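Local coordinates for clavulanic acid biosynthesis oligopeptide binding protein 2 (Streptomyces clavuligerus, PDB 2WOL) that probably binds oligopeptides as an extracellular solute-binding protein belonging to the clavulanic acid biosynthesis pathway, at residues M68-D73 against P546-Y551; V56-R61 against I271-R276; T531-N536 against V542-A547. All blocks are in the same frame, centred on the assembly; numbering follows the deposited sequence.

Interaction 1 of 3, residues M68-D73 against P546-Y551; sequences MAYPTD and PAFGLY
The backbones of Tyr-70 and Ala-547 pass each other with their CA atoms 7.4 Å apart; no hydrogen bond joins the segments, and most of the contact is made by side chains. The second partner is the turn of a short beta-hairpin whose weakly bonded strands are 544-545 and 550-551; the first is the loop leaving strand 68-69. The ring of Tyr-70 is swung back on the side of its amide nitrogen (chi1 -61°), which presents a face to the hairpin. Ala-547 CB lies over that face in a CH-pi contact, 4.2 Å from the ring centroid and 20° off the normal, displaced toward the CG and CD2 rim. Alanine suits this place because its short methyl can sit 3.9 Å above the ring plane. The hydroxyl of Tyr-70 hydrogen bonds to His-185, so the ring is held at its far end as well. Phe-548 adds a looser apolar contact, its CE1 4.4 Å from CD1 of Tyr-70, while its own ring packs edge-to-face with His-545. Pro-546 meets the other segment through its ring: CD lies 3.4 Å from the carbonyl O of Asp-73.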
ATOM      1  N   MET A  68       7.086   8.851 -13.903  1.00  8.84           N
ATOM      2  CA  MET A  68       6.028   7.925 -14.288  1.00  8.82           C
ATOM      3  C   MET A  68       4.885   8.092 -13.302  1.00  8.86           C
ATOM      4  O   MET A  68       5.104   8.499 -12.168  1.00  8.87           O
ATOM      5  CB  MET A  68       6.536   6.482 -14.228  1.00  8.97           C
ATOM      6  CG  MET A  68       7.781   6.219 -15.066  1.00  9.65           C
ATOM      7  SD  MET A  68       7.451   6.333 -16.840  1.00 10.71           S
ATOM      8  CE  MET A  68       6.373   4.918 -17.079  1.00 10.74           C
ATOM      9  N   ALA A  69       3.665   7.785 -13.729  1.00  9.13           N
ATOM     10  CA  ALA A  69       2.510   7.852 -12.831  1.00  9.20           C
ATOM     11  C   ALA A  69       1.501   6.784 -13.196  1.00  9.20           C
ATOM     12  O   ALA A  69       1.418   6.377 -14.354  1.00  9.47           O
ATOM     13  CB  ALA A  69       1.861   9.231 -12.888  1.00  9.37           C
ATOM     14  N   TYR A  70       0.729   6.326 -12.218  1.00  9.17           N
ATOM     15  CA  TYR A  70      -0.363   5.411 -12.537  1.00  9.05           C
ATOM     16  C   TYR A  70      -1.401   6.158 -13.371  1.00  9.31           C
ATOM     17  O   TYR A  70      -1.798   7.269 -13.023  1.00  9.25           O
ATOM     18  CB  TYR A  70      -0.932   4.755 -11.271  1.00  9.01           C
ATOM     19  CG  TYR A  70       0.148   3.951 -10.588  1.00  8.53           C
ATOM     20  CD1 TYR A  70       0.870   4.486  -9.522  1.00  8.49           C
ATOM     21  CD2 TYR A  70       0.502   2.686 -11.059  1.00  7.89           C
ATOM     22  CE1 TYR A  70       1.895   3.770  -8.919  1.00  9.24           C
ATOM     23  CE2 TYR A  70       1.533   1.958 -10.466  1.00  8.03           C
ATOM     24  CZ  TYR A  70       2.227   2.514  -9.396  1.00  8.78           C
ATOM     25  OH  TYR A  70       3.255   1.817  -8.800  1.00  9.47           O
ATOM     26  N   PRO A  71      -1.799   5.569 -14.507  1.00 10.01           N
ATOM     27  CA  PRO A  71      -2.689   6.290 -15.409  1.00 10.51           C
ATOM     28  C   PRO A  71      -4.084   6.461 -14.823  1.00 10.61           C
ATOM     29  O   PRO A  71      -4.455   5.770 -13.862  1.00 10.84           O
ATOM     30  CB  PRO A  71      -2.715   5.408 -16.663  1.00 10.91           C
ATOM     31  CG  PRO A  71      -2.368   4.056 -16.194  1.00 11.15           C
ATOM     32  CD  PRO A  71      -1.443   4.232 -15.017  1.00  9.91           C
ATOM     33  N   THR A  72      -4.833   7.399 -15.390  1.00 10.66           N
ATOM     34  CA  THR A  72      -6.201   7.659 -14.960  1.00 11.28           C
ATOM     35  C   THR A  72      -7.115   6.650 -15.658  1.00 11.59           C
ATOM     36  O   THR A  72      -7.671   6.914 -16.724  1.00 11.99           O
ATOM     37  CB  THR A  72      -6.591   9.126 -15.236  1.00 11.31           C
ATOM     38  OG1 THR A  72      -5.627   9.982 -14.608  1.00 12.59           O
ATOM     39  CG2 THR A  72      -7.977   9.456 -14.689  1.00 11.72           C
ATOM     40  N   ASP A  73      -7.234   5.476 -15.044  1.00 11.81           N
ATOM     41  CA  ASP A  73      -7.856   4.318 -15.677  1.00 12.27           C
ATOM     42  C   ASP A  73      -8.372   3.366 -14.602  1.00 12.45           C
ATOM     43  O   ASP A  73      -7.596   2.909 -13.763  1.00 12.21           O
ATOM     44  CB  ASP A  73      -6.814   3.608 -16.556  1.00 12.71           C
ATOM     45  CG  ASP A  73      -7.424   2.604 -17.537  1.00 14.22           C
ATOM     46  OD1 ASP A  73      -8.544   2.091 -17.308  1.00 16.56           O
ATOM     47  OD2 ASP A  73      -6.753   2.316 -18.550  1.00 17.51           O
ATOM     48  N   PRO A 546      -7.249   1.026  -9.342  1.00  9.69           N
ATOM     49  CA  PRO A 546      -6.800  -0.334  -9.027  1.00 10.05           C
ATOM     50  C   PRO A 546      -5.443  -0.417  -8.318  1.00 10.44           C
ATOM     51  O   PRO A 546      -5.169  -1.408  -7.644  1.00 11.35           O
ATOM     52  CB  PRO A 546      -6.735  -1.017 -10.399  1.00 10.43           C
ATOM     53  CG  PRO A 546      -6.625   0.084 -11.378  1.00 10.58           C
ATOM     54  CD  PRO A 546      -7.387   1.239 -10.795  1.00  9.72           C
ATOM     55  N   ALA A 547      -4.606   0.606  -8.466  1.00 10.45           N
ATOM     56  CA  ALA A 547      -3.310   0.627  -7.787  1.00 10.61           C
ATOM     57  C   ALA A 547      -3.402   1.056  -6.320  1.00 10.80           C
ATOM     58  O   ALA A 547      -2.436   0.901  -5.568  1.00 11.20           O
ATOM     59  CB  ALA A 547      -2.319   1.509  -8.546  1.00 10.67           C
ATOM     60  N   PHE A 548      -4.558   1.586  -5.914  1.00 10.57           N
ATOM     61  CA  PHE A 548      -4.727   2.168  -4.579  1.00 10.27           C
ATOM     62  C   PHE A 548      -5.819   1.499  -3.740  1.00 10.27           C
ATOM     63  O   PHE A 548      -5.736   1.492  -2.508  1.00 10.73           O
ATOM     64  CB  PHE A 548      -5.046   3.664  -4.682  1.00 10.39           C
ATOM     65  CG  PHE A 548      -3.889   4.515  -5.129  1.00 10.30           C
ATOM     66  CD1 PHE A 548      -3.615   4.690  -6.483  1.00 10.82           C
ATOM     67  CD2 PHE A 548      -3.096   5.173  -4.197  1.00 10.45           C
ATOM     68  CE1 PHE A 548      -2.554   5.487  -6.903  1.00 11.06           C
ATOM     69  CE2 PHE A 548      -2.032   5.977  -4.605  1.00 11.65           C
ATOM     70  CZ  PHE A 548      -1.762   6.133  -5.958  1.00 11.59           C
ATOM     71  N   GLY A 549      -6.852   0.974  -4.399  1.00  9.75           N
ATOM     72  CA  GLY A 549      -8.040   0.472  -3.694  1.00  9.54           C
ATOM     73  C   GLY A 549      -8.881   1.611  -3.138  1.00  9.29           C
ATOM     74  O   GLY A 549      -9.789   1.395  -2.333  1.00  9.34           O
ATOM     75  N   LEU A 550      -8.558   2.825  -3.583  1.00  8.63           N
ATOM     76  CA  LEU A 550      -9.210   4.066  -3.170  1.00  8.20           C
ATOM     77  C   LEU A 550      -9.612   4.828  -4.421  1.00  7.66           C
ATOM     78  O   LEU A 550      -8.998   4.661  -5.468  1.00  7.35           O
ATOM     79  CB  LEU A 550      -8.234   4.939  -2.370  1.00  8.41           C
ATOM     80  CG  LEU A 550      -7.633   4.414  -1.066  1.00  9.61           C
ATOM     81  CD1 LEU A 550      -6.548   5.340  -0.549  1.00 10.19           C
ATOM     82  CD2 LEU A 550      -8.698   4.222  -0.015  1.00 11.26           C
ATOM     83  N   TYR A 551     -10.628   5.680  -4.312  1.00  7.13           N
ATOM     84  CA  TYR A 551     -11.007   6.554  -5.419  1.00  7.11           C
ATOM     85  C   TYR A 551      -9.836   7.424  -5.862  1.00  6.91           C
ATOM     86  O   TYR A 551      -9.077   7.922  -5.029  1.00  7.05           O
ATOM     87  CB  TYR A 551     -12.138   7.483  -5.000  1.00  7.19           C
ATOM     88  CG  TYR A 551     -13.489   6.843  -4.743  1.00  6.89           C
ATOM     89  CD1 TYR A 551     -14.314   7.323  -3.723  1.00  7.19           C
ATOM     90  CD2 TYR A 551     -13.949   5.784  -5.519  1.00  7.04           C
ATOM     91  CE1 TYR A 551     -15.565   6.768  -3.486  1.00  6.86           C
ATOM     92  CE2 TYR A 551     -15.190   5.210  -5.283  1.00  7.42           C
ATOM     93  CZ  TYR A 551     -15.994   5.710  -4.270  1.00  7.01           C
ATOM     94  OH  TYR A 551     -17.239   5.173  -4.019  1.00  7.53           O
TER

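Interaction 2 of 3, residues V56-R61 against I271-R276; sequences VWLLQR and INLEGR
Leu-273 inserts its branched end between Leu-58 and Leu-59, two successive residues of helix 54-63, and these three buried leucines make up the contact. The backbones stay well apart, with 8.0 Å between the CA atoms of Leu-59 and Leu-273, and no hydrogen bond joins the segments; methyl groups alone meet. The closer pair is CD2 of Leu-273 with CD1 of Leu-59 at 4.1 Å, and the other branch, CD1 of Leu-273, lies 4.3 Å from CD2 of Leu-58. Leu-59 and Leu-273 both hold CG opposite the backbone N, and their side chains cross at about a right angle. Leucine fits because its two methyls can serve two neighbours at once.

Beyond this apolar wedge the 271-276 segment turns polar and opens toward solvent. Asn-272 folds back on its own chain in an Asx motif: its OD1 accepts from Gly-275 N at 3.0 Å. The N-H points almost straight at the oxygen (170°), although the donor sits well above the carbonyl plane, 65° out of it. Gly-275, with its positive phi, allows the chain to turn there. Arg-276 is exposed, and its NH2 forms a salt bridge of 2.6 Å with OE2 of Glu-274, whose OE1 is taken by Ser-40 OG. That pairing gives the buried carboxylate of Glu-274 two kinds of partner.

Strand 271-272 is an outermost strand of a mixed five-stranded sheet and runs parallel to strand 34-39, to which Ile-271 and Leu-273 bond through Val-38. Leu-273 also touches Leu-37 of that strand and Trp-55 of the helix, so the contact lays helix 54-63 against the sheet's edge, while helix 257-265 packs on Asn-272 and Arg-276.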
ATOM      1  N   VAL A  56      -2.330   9.789   1.374  1.00  7.51           N
ATOM      2  CA  VAL A  56      -1.498  10.953   1.084  1.00  7.64           C
ATOM      3  C   VAL A  56      -0.748  10.740  -0.240  1.00  7.55           C
ATOM      4  O   VAL A  56      -0.566  11.689  -1.004  1.00  7.67           O
ATOM      5  CB  VAL A  56      -0.545  11.310   2.246  1.00  7.32           C
ATOM      6  CG1 VAL A  56       0.296  12.538   1.893  1.00  7.89           C
ATOM      7  CG2 VAL A  56      -1.342  11.577   3.521  1.00  7.94           C
ATOM      8  N   TRP A  57      -0.342   9.502  -0.532  1.00  7.41           N
ATOM      9  CA  TRP A  57       0.189   9.193  -1.866  1.00  7.93           C
ATOM     10  C   TRP A  57      -0.857   9.543  -2.925  1.00  8.03           C
ATOM     11  O   TRP A  57      -0.539  10.099  -3.975  1.00  8.33           O
ATOM     12  CB  TRP A  57       0.578   7.720  -1.998  1.00  8.43           C
ATOM     13  CG  TRP A  57       1.652   7.273  -1.054  1.00  9.19           C
ATOM     14  CD1 TRP A  57       2.538   8.064  -0.377  1.00  9.71           C
ATOM     15  CD2 TRP A  57       1.959   5.918  -0.682  1.00  9.93           C
ATOM     16  NE1 TRP A  57       3.376   7.290   0.389  1.00  9.05           N
ATOM     17  CE2 TRP A  57       3.044   5.970   0.222  1.00  9.79           C
ATOM     18  CE3 TRP A  57       1.419   4.666  -1.024  1.00 10.88           C
ATOM     19  CZ2 TRP A  57       3.603   4.819   0.793  1.00 10.46           C
ATOM     20  CZ3 TRP A  57       1.983   3.512  -0.458  1.00 10.39           C
ATOM     21  CH2 TRP A  57       3.061   3.604   0.445  1.00 10.55           C
ATOM     22  N   LEU A  58      -2.111   9.216  -2.623  1.00  8.33           N
ATOM     23  CA  LEU A  58      -3.234   9.526  -3.493  1.00  8.44           C
ATOM     24  C   LEU A  58      -3.403  11.041  -3.662  1.00  8.42           C
ATOM     25  O   LEU A  58      -3.585  11.533  -4.777  1.00  8.60           O
ATOM     26  CB  LEU A  58      -4.497   8.897  -2.899  1.00  8.62           C
ATOM     27  CG  LEU A  58      -5.810   8.924  -3.673  1.00  9.58           C
ATOM     28  CD1 LEU A  58      -5.738   7.974  -4.869  1.00 10.44           C
ATOM     29  CD2 LEU A  58      -6.926   8.534  -2.725  1.00 10.83           C
ATOM     30  N   LEU A  59      -3.327  11.772  -2.551  1.00  8.29           N
ATOM     31  CA  LEU A  59      -3.399  13.232  -2.569  1.00  8.58           C
ATOM     32  C   LEU A  59      -2.227  13.856  -3.333  1.00  8.29           C
ATOM     33  O   LEU A  59      -2.375  14.902  -3.968  1.00  8.57           O
ATOM     34  CB  LEU A  59      -3.443  13.771  -1.139  1.00  8.91           C
ATOM     35  CG  LEU A  59      -3.577  15.278  -0.932  1.00 10.68           C
ATOM     36  CD1 LEU A  59      -4.940  15.781  -1.386  1.00 11.91           C
ATOM     37  CD2 LEU A  59      -3.340  15.598   0.527  1.00 12.16           C
ATOM     38  N   GLN A  60      -1.062  13.215  -3.259  1.00  7.73           N
ATOM     39  CA  GLN A  60       0.121  13.699  -3.967  1.00  7.42           C
ATOM     40  C   GLN A  60      -0.046  13.731  -5.487  1.00  7.23           C
ATOM     41  O   GLN A  60       0.670  14.457  -6.177  1.00  7.11           O
ATOM     42  CB  GLN A  60       1.365  12.900  -3.561  1.00  7.13           C
ATOM     43  CG  GLN A  60       1.985  13.390  -2.251  1.00  7.36           C
ATOM     44  CD  GLN A  60       2.626  14.765  -2.364  1.00  8.19           C
ATOM     45  OE1 GLN A  60       2.843  15.282  -3.463  1.00  9.39           O
ATOM     46  NE2 GLN A  60       2.939  15.358  -1.221  1.00  8.11           N
ATOM     47  N   ARG A  61      -0.999  12.963  -6.009  1.00  7.04           N
ATOM     48  CA  ARG A  61      -1.288  13.003  -7.443  1.00  7.16           C
ATOM     49  C   ARG A  61      -1.819  14.380  -7.876  1.00  7.41           C
ATOM     50  O   ARG A  61      -1.733  14.739  -9.046  1.00  8.17           O
ATOM     51  CB  ARG A  61      -2.241  11.872  -7.847  1.00  7.30           C
ATOM     52  CG  ARG A  61      -1.550  10.516  -7.923  1.00  7.22           C
ATOM     53  CD  ARG A  61      -2.526   9.344  -7.951  1.00  5.86           C
ATOM     54  NE  ARG A  61      -3.372   9.276  -9.150  1.00  7.42           N
ATOM     55  CZ  ARG A  61      -2.971   8.858 -10.351  1.00  7.92           C
ATOM     56  NH1 ARG A  61      -1.706   8.513 -10.575  1.00  7.85           N
ATOM     57  NH2 ARG A  61      -3.844   8.807 -11.349  1.00  8.71           N
ATOM     58  N   ILE A 271     -16.474  13.542  -0.577  1.00  7.44           N
ATOM     59  CA  ILE A 271     -15.749  12.276  -0.587  1.00  7.39           C
ATOM     60  C   ILE A 271     -14.854  12.176   0.646  1.00  7.28           C
ATOM     61  O   ILE A 271     -14.280  13.173   1.084  1.00  7.24           O
ATOM     62  CB  ILE A 271     -14.861  12.153  -1.867  1.00  7.45           C
ATOM     63  CG1 ILE A 271     -15.713  12.154  -3.148  1.00  7.46           C
ATOM     64  CG2 ILE A 271     -13.936  10.920  -1.809  1.00  8.04           C
ATOM     65  CD1 ILE A 271     -16.553  10.896  -3.375  1.00  7.92           C
ATOM     66  N   ASN A 272     -14.754  10.967   1.200  1.00  6.83           N
ATOM     67  CA  ASN A 272     -13.784  10.667   2.250  1.00  6.94           C
ATOM     68  C   ASN A 272     -12.416  10.400   1.612  1.00  7.17           C
ATOM     69  O   ASN A 272     -12.211   9.363   0.977  1.00  7.06           O
ATOM     70  CB  ASN A 272     -14.266   9.459   3.061  1.00  7.10           C
ATOM     71  CG  ASN A 272     -13.259   8.996   4.098  1.00  6.98           C
ATOM     72  OD1 ASN A 272     -12.127   9.472   4.149  1.00  8.27           O
ATOM     73  ND2 ASN A 272     -13.675   8.054   4.933  1.00  7.96           N
ATOM     74  N   LEU A 273     -11.487  11.339   1.787  1.00  7.16           N
ATOM     75  CA  LEU A 273     -10.139  11.218   1.230  1.00  7.73           C
ATOM     76  C   LEU A 273      -9.331  10.108   1.893  1.00  8.01           C
ATOM     77  O   LEU A 273      -8.620   9.361   1.221  1.00  8.62           O
ATOM     78  CB  LEU A 273      -9.380  12.547   1.349  1.00  7.87           C
ATOM     79  CG  LEU A 273      -7.869  12.515   1.076  1.00  7.86           C
ATOM     80  CD1 LEU A 273      -7.561  12.123  -0.363  1.00  8.13           C
ATOM     81  CD2 LEU A 273      -7.227  13.851   1.424  1.00  7.90           C
ATOM     82  N   GLU A 274      -9.441  10.014   3.215  1.00  8.26           N
ATOM     83  CA  GLU A 274      -8.677   9.030   3.979  1.00  8.32           C
ATOM     84  C   GLU A 274      -8.976   7.617   3.486  1.00  8.60           C
ATOM     85  O   GLU A 274      -8.084   6.767   3.411  1.00  8.32           O
ATOM     86  CB  GLU A 274      -8.983   9.163   5.468  1.00  8.25           C
ATOM     87  CG  GLU A 274      -8.041   8.377   6.346  1.00  8.98           C
ATOM     88  CD  GLU A 274      -8.462   8.372   7.792  1.00 10.92           C
ATOM     89  OE1 GLU A 274      -9.628   8.722   8.088  1.00 12.41           O
ATOM     90  OE2 GLU A 274      -7.615   8.007   8.628  1.00 10.96           O
ATOM     91  N   GLY A 275     -10.244   7.376   3.156  1.00  8.97           N
ATOM     92  CA  GLY A 275     -10.651   6.173   2.448  1.00  9.84           C
ATOM     93  C   GLY A 275     -10.601   4.867   3.213  1.00 10.18           C
ATOM     94  O   GLY A 275     -10.420   3.811   2.610  1.00 10.37           O
ATOM     95  N   ARG A 276     -10.772   4.920   4.533  1.00 11.04           N
ATOM     96  CA  ARG A 276     -10.799   3.690   5.330  1.00 12.15           C
ATOM     97  C   ARG A 276     -12.143   2.964   5.226  1.00 11.92           C
ATOM     98  O   ARG A 276     -12.346   1.929   5.861  1.00 12.03           O
ATOM     99  CB  ARG A 276     -10.483   3.973   6.799  1.00 12.84           C
ATOM    100  CG  ARG A 276      -9.054   4.377   7.109  1.00 15.94           C
ATOM    101  CD  ARG A 276      -8.828   4.201   8.603  1.00 20.54           C
ATOM    102  NE  ARG A 276      -8.084   5.297   9.217  1.00 23.42           N
ATOM    103  CZ  ARG A 276      -8.304   5.757  10.448  1.00 24.51           C
ATOM    104  NH1 ARG A 276      -9.268   5.234  11.201  1.00 25.43           N
ATOM    105  NH2 ARG A 276      -7.569   6.758  10.923  1.00 24.98           N
TER

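Interaction 3 of 3, residues T531-N536 against V542-A547; sequences TLHFRN and VYVHPA
Arg-535 places CG between its backbone N and carbonyl carbon (chi1 42°) and then runs extended to NE, which draws its aliphatic stem past Val-542. Val-542 directs CG1 anti to its backbone N (chi1 -178°), and that methyl touches CD of Arg-535 at 3.9 Å and CB at 4.0 Å. The methylenes act as an apolar surface, while the guanidinium beyond them is met on all three nitrogens: NE by a salt bridge to Asp-297, NH1 by Ser-294 O and NH2 by Gly-16 O. Two residues along, Val-544 brings CG2 to the edge of the His-533 ring, 4.4 Å from CD2. Over one face of that imidazole, displaced toward the rim, lies CG2 of Thr-531; the ring NE2 hydrogen bonds to Gly-549 O. Val-542 and Val-544 face the other segment while Tyr-543 between them points away, the alternation expected of extended chain. His-545 receives Ala-547 N at ND1, 3.0 Å away and close to the ring plane, within the turn of the hairpin. The end of strand 523-534 and Arg-535 after it face the start of strand 544-545 and its lead-in without backbone bonds, and Tyr-551 of strand 550-551 packs against His-533, Arg-535, Val-542 and Val-544.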
ATOM      1  N   THR A 531     -13.587  -3.111   1.226  1.00 10.57           N
ATOM      2  CA  THR A 531     -14.005  -1.906   1.919  1.00 10.50           C
ATOM      3  C   THR A 531     -15.256  -1.347   1.255  1.00  9.96           C
ATOM      4  O   THR A 531     -15.571  -1.712   0.124  1.00 10.27           O
ATOM      5  CB  THR A 531     -12.873  -0.851   1.928  1.00 10.66           C
ATOM      6  OG1 THR A 531     -13.150   0.151   2.913  1.00 11.82           O
ATOM      7  CG2 THR A 531     -12.704  -0.199   0.556  1.00 11.18           C
ATOM      8  N   LEU A 532     -15.969  -0.478   1.965  1.00  9.37           N
ATOM      9  CA  LEU A 532     -17.142   0.184   1.405  1.00  9.12           C
ATOM     10  C   LEU A 532     -16.888   1.678   1.278  1.00  8.56           C
ATOM     11  O   LEU A 532     -16.759   2.367   2.284  1.00  8.84           O
ATOM     12  CB  LEU A 532     -18.373  -0.063   2.282  1.00  9.52           C
ATOM     13  CG  LEU A 532     -18.974  -1.471   2.256  1.00 11.01           C
ATOM     14  CD1 LEU A 532     -19.941  -1.653   3.392  1.00 13.47           C
ATOM     15  CD2 LEU A 532     -19.660  -1.761   0.935  1.00 11.55           C
ATOM     16  N   HIS A 533     -16.800   2.166   0.041  1.00  7.97           N
ATOM     17  CA  HIS A 533     -16.664   3.602  -0.199  1.00  7.56           C
ATOM     18  C   HIS A 533     -18.005   4.193  -0.597  1.00  7.76           C
ATOM     19  O   HIS A 533     -18.741   3.583  -1.374  1.00  8.11           O
ATOM     20  CB  HIS A 533     -15.679   3.886  -1.334  1.00  7.64           C
ATOM     21  CG  HIS A 533     -14.281   3.409  -1.085  1.00  7.03           C
ATOM     22  ND1 HIS A 533     -13.583   3.687   0.073  1.00  7.49           N
ATOM     23  CD2 HIS A 533     -13.431   2.716  -1.881  1.00  7.85           C
ATOM     24  CE1 HIS A 533     -12.373   3.162  -0.012  1.00  7.99           C
ATOM     25  NE2 HIS A 533     -12.255   2.570  -1.188  1.00  8.04           N
ATOM     26  N   PHE A 534     -18.300   5.387  -0.085  1.00  7.75           N
ATOM     27  CA  PHE A 534     -19.525   6.117  -0.425  1.00  8.04           C
ATOM     28  C   PHE A 534     -19.181   7.317  -1.307  1.00  7.88           C
ATOM     29  O   PHE A 534     -18.282   8.090  -0.989  1.00  8.34           O
ATOM     30  CB  PHE A 534     -20.243   6.577   0.853  1.00  8.22           C
ATOM     31  CG  PHE A 534     -21.612   7.158   0.612  1.00  8.72           C
ATOM     32  CD1 PHE A 534     -22.736   6.333   0.601  1.00  9.91           C
ATOM     33  CD2 PHE A 534     -21.783   8.528   0.406  1.00  8.91           C
ATOM     34  CE1 PHE A 534     -24.007   6.860   0.377  1.00  9.95           C
ATOM     35  CE2 PHE A 534     -23.064   9.067   0.181  1.00  9.20           C
ATOM     36  CZ  PHE A 534     -24.169   8.222   0.170  1.00  9.46           C
ATOM     37  N   ARG A 535     -19.891   7.458  -2.420  1.00  7.73           N
ATOM     38  CA  ARG A 535     -19.666   8.572  -3.344  1.00  8.08           C
ATOM     39  C   ARG A 535     -20.935   9.390  -3.495  1.00  7.99           C
ATOM     40  O   ARG A 535     -21.990   8.861  -3.858  1.00  8.67           O
ATOM     41  CB  ARG A 535     -19.211   8.071  -4.724  1.00  7.97           C
ATOM     42  CG  ARG A 535     -19.978   6.850  -5.220  1.00  7.89           C
ATOM     43  CD  ARG A 535     -19.744   6.523  -6.694  1.00  8.15           C
ATOM     44  NE  ARG A 535     -19.997   5.098  -6.878  1.00  8.68           N
ATOM     45  CZ  ARG A 535     -21.200   4.560  -7.060  1.00  9.22           C
ATOM     46  NH1 ARG A 535     -22.282   5.332  -7.156  1.00  9.46           N
ATOM     47  NH2 ARG A 535     -21.316   3.242  -7.156  1.00 10.16           N
ATOM     48  N   ASN A 536     -20.846  10.686  -3.220  1.00  7.97           N
ATOM     49  CA  ASN A 536     -21.991  11.552  -3.460  1.00  8.06           C
ATOM     50  C   ASN A 536     -22.241  11.730  -4.958  1.00  8.09           C
ATOM     51  O   ASN A 536     -21.290  11.771  -5.741  1.00  7.76           O
ATOM     52  CB  ASN A 536     -21.836  12.868  -2.714  1.00  8.02           C
ATOM     53  CG  ASN A 536     -22.306  12.761  -1.278  1.00  8.80           C
ATOM     54  OD1 ASN A 536     -23.455  12.395  -1.022  1.00  8.92           O
ATOM     55  ND2 ASN A 536     -21.420  13.048  -0.330  1.00  8.57           N
ATOM     56  N   VAL A 542     -15.795   9.525 -10.746  1.00  7.28           N
ATOM     57  CA  VAL A 542     -15.452   8.717  -9.582  1.00  7.29           C
ATOM     58  C   VAL A 542     -15.146   7.283  -9.997  1.00  7.09           C
ATOM     59  O   VAL A 542     -15.961   6.629 -10.652  1.00  7.44           O
ATOM     60  CB  VAL A 542     -16.579   8.716  -8.528  1.00  7.18           C
ATOM     61  CG1 VAL A 542     -16.168   7.891  -7.311  1.00  7.97           C
ATOM     62  CG2 VAL A 542     -16.919  10.131  -8.102  1.00  7.95           C
ATOM     63  N   TYR A 543     -13.975   6.792  -9.607  1.00  7.03           N
ATOM     64  CA  TYR A 543     -13.632   5.390  -9.838  1.00  7.32           C
ATOM     65  C   TYR A 543     -12.599   4.945  -8.816  1.00  7.29           C
ATOM     66  O   TYR A 543     -11.769   5.745  -8.373  1.00  7.32           O
ATOM     67  CB  TYR A 543     -13.115   5.155 -11.269  1.00  7.58           C
ATOM     68  CG  TYR A 543     -11.714   5.668 -11.533  1.00  7.32           C
ATOM     69  CD1 TYR A 543     -10.613   4.813 -11.457  1.00  7.11           C
ATOM     70  CD2 TYR A 543     -11.490   7.005 -11.859  1.00  7.15           C
ATOM     71  CE1 TYR A 543      -9.319   5.275 -11.697  1.00  6.86           C
ATOM     72  CE2 TYR A 543     -10.198   7.483 -12.098  1.00  7.31           C
ATOM     73  CZ  TYR A 543      -9.121   6.608 -12.017  1.00  7.23           C
ATOM     74  OH  TYR A 543      -7.840   7.065 -12.250  1.00  8.69           O
ATOM     75  N   VAL A 544     -12.665   3.671  -8.442  1.00  7.50           N
ATOM     76  CA  VAL A 544     -11.659   3.082  -7.573  1.00  7.73           C
ATOM     77  C   VAL A 544     -10.405   2.848  -8.403  1.00  7.78           C
ATOM     78  O   VAL A 544     -10.438   2.121  -9.401  1.00  8.13           O
ATOM     79  CB  VAL A 544     -12.150   1.752  -6.953  1.00  7.72           C
ATOM     80  CG1 VAL A 544     -11.089   1.167  -6.034  1.00  8.48           C
ATOM     81  CG2 VAL A 544     -13.446   1.969  -6.180  1.00  8.14           C
ATOM     82  N   HIS A 545      -9.304   3.482  -8.010  1.00  7.67           N
ATOM     83  CA  HIS A 545      -8.063   3.259  -8.728  1.00  8.14           C
ATOM     84  C   HIS A 545      -7.489   1.898  -8.343  1.00  8.68           C
ATOM     85  O   HIS A 545      -7.267   1.637  -7.159  1.00  8.94           O
ATOM     86  CB  HIS A 545      -7.030   4.353  -8.483  1.00  8.10           C
ATOM     87  CG  HIS A 545      -5.953   4.358  -9.517  1.00  7.36           C
ATOM     88  ND1 HIS A 545      -5.033   3.337  -9.630  1.00  7.76           N
ATOM     89  CD2 HIS A 545      -5.697   5.212 -10.535  1.00  7.61           C
ATOM     90  CE1 HIS A 545      -4.240   3.578 -10.659  1.00  8.06           C
ATOM     91  NE2 HIS A 545      -4.622   4.709 -11.225  1.00  7.57           N
ATOM     92  N   PRO A 546      -7.249   1.026  -9.342  1.00  9.69           N
ATOM     93  CA  PRO A 546      -6.800  -0.334  -9.027  1.00 10.05           C
ATOM     94  C   PRO A 546      -5.443  -0.417  -8.318  1.00 10.44           C
ATOM     95  O   PRO A 546      -5.169  -1.408  -7.644  1.00 11.35           O
ATOM     96  CB  PRO A 546      -6.735  -1.017 -10.399  1.00 10.43           C
ATOM     97  CG  PRO A 546      -6.625   0.084 -11.378  1.00 10.58           C
ATOM     98  CD  PRO A 546      -7.387   1.239 -10.795  1.00  9.72           C
ATOM     99  N   ALA A 547      -4.606   0.606  -8.466  1.00 10.45           N
ATOM    100  CA  ALA A 547      -3.310   0.627  -7.787  1.00 10.61           C
ATOM    101  C   ALA A 547      -3.402   1.056  -6.320  1.00 10.80           C
ATOM    102  O   ALA A 547      -2.436   0.901  -5.568  1.00 11.20           O
ATOM    103  CB  ALA A 547      -2.319   1.509  -8.546  1.00 10.67           C
TER

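The three contacts cluster, with centres about 11 Å apart in every pairing. Interactions 1 and 3 share Pro-546 and Ala-547 and use the same hairpin, joined where Leu-550 O meets His-545 N at 2.8 Å; NE2 of His-545 also holds Pro-71 O at 2.8 Å. Interaction 2 reaches interaction 1 through Arg-61, whose NH1 lies 2.7 Å from Tyr-70 O, so helix 54-63 serves both. Toward interaction 3 it packs CD1 of Ile-271 3.9 Å from CA of Arg-535. A glycerol, probably from crystallisation, lies about 3 Å from the Phe-548 side chain and hydrogen bonds to Ala-547 O, possibly marking a pocket beside interaction 1.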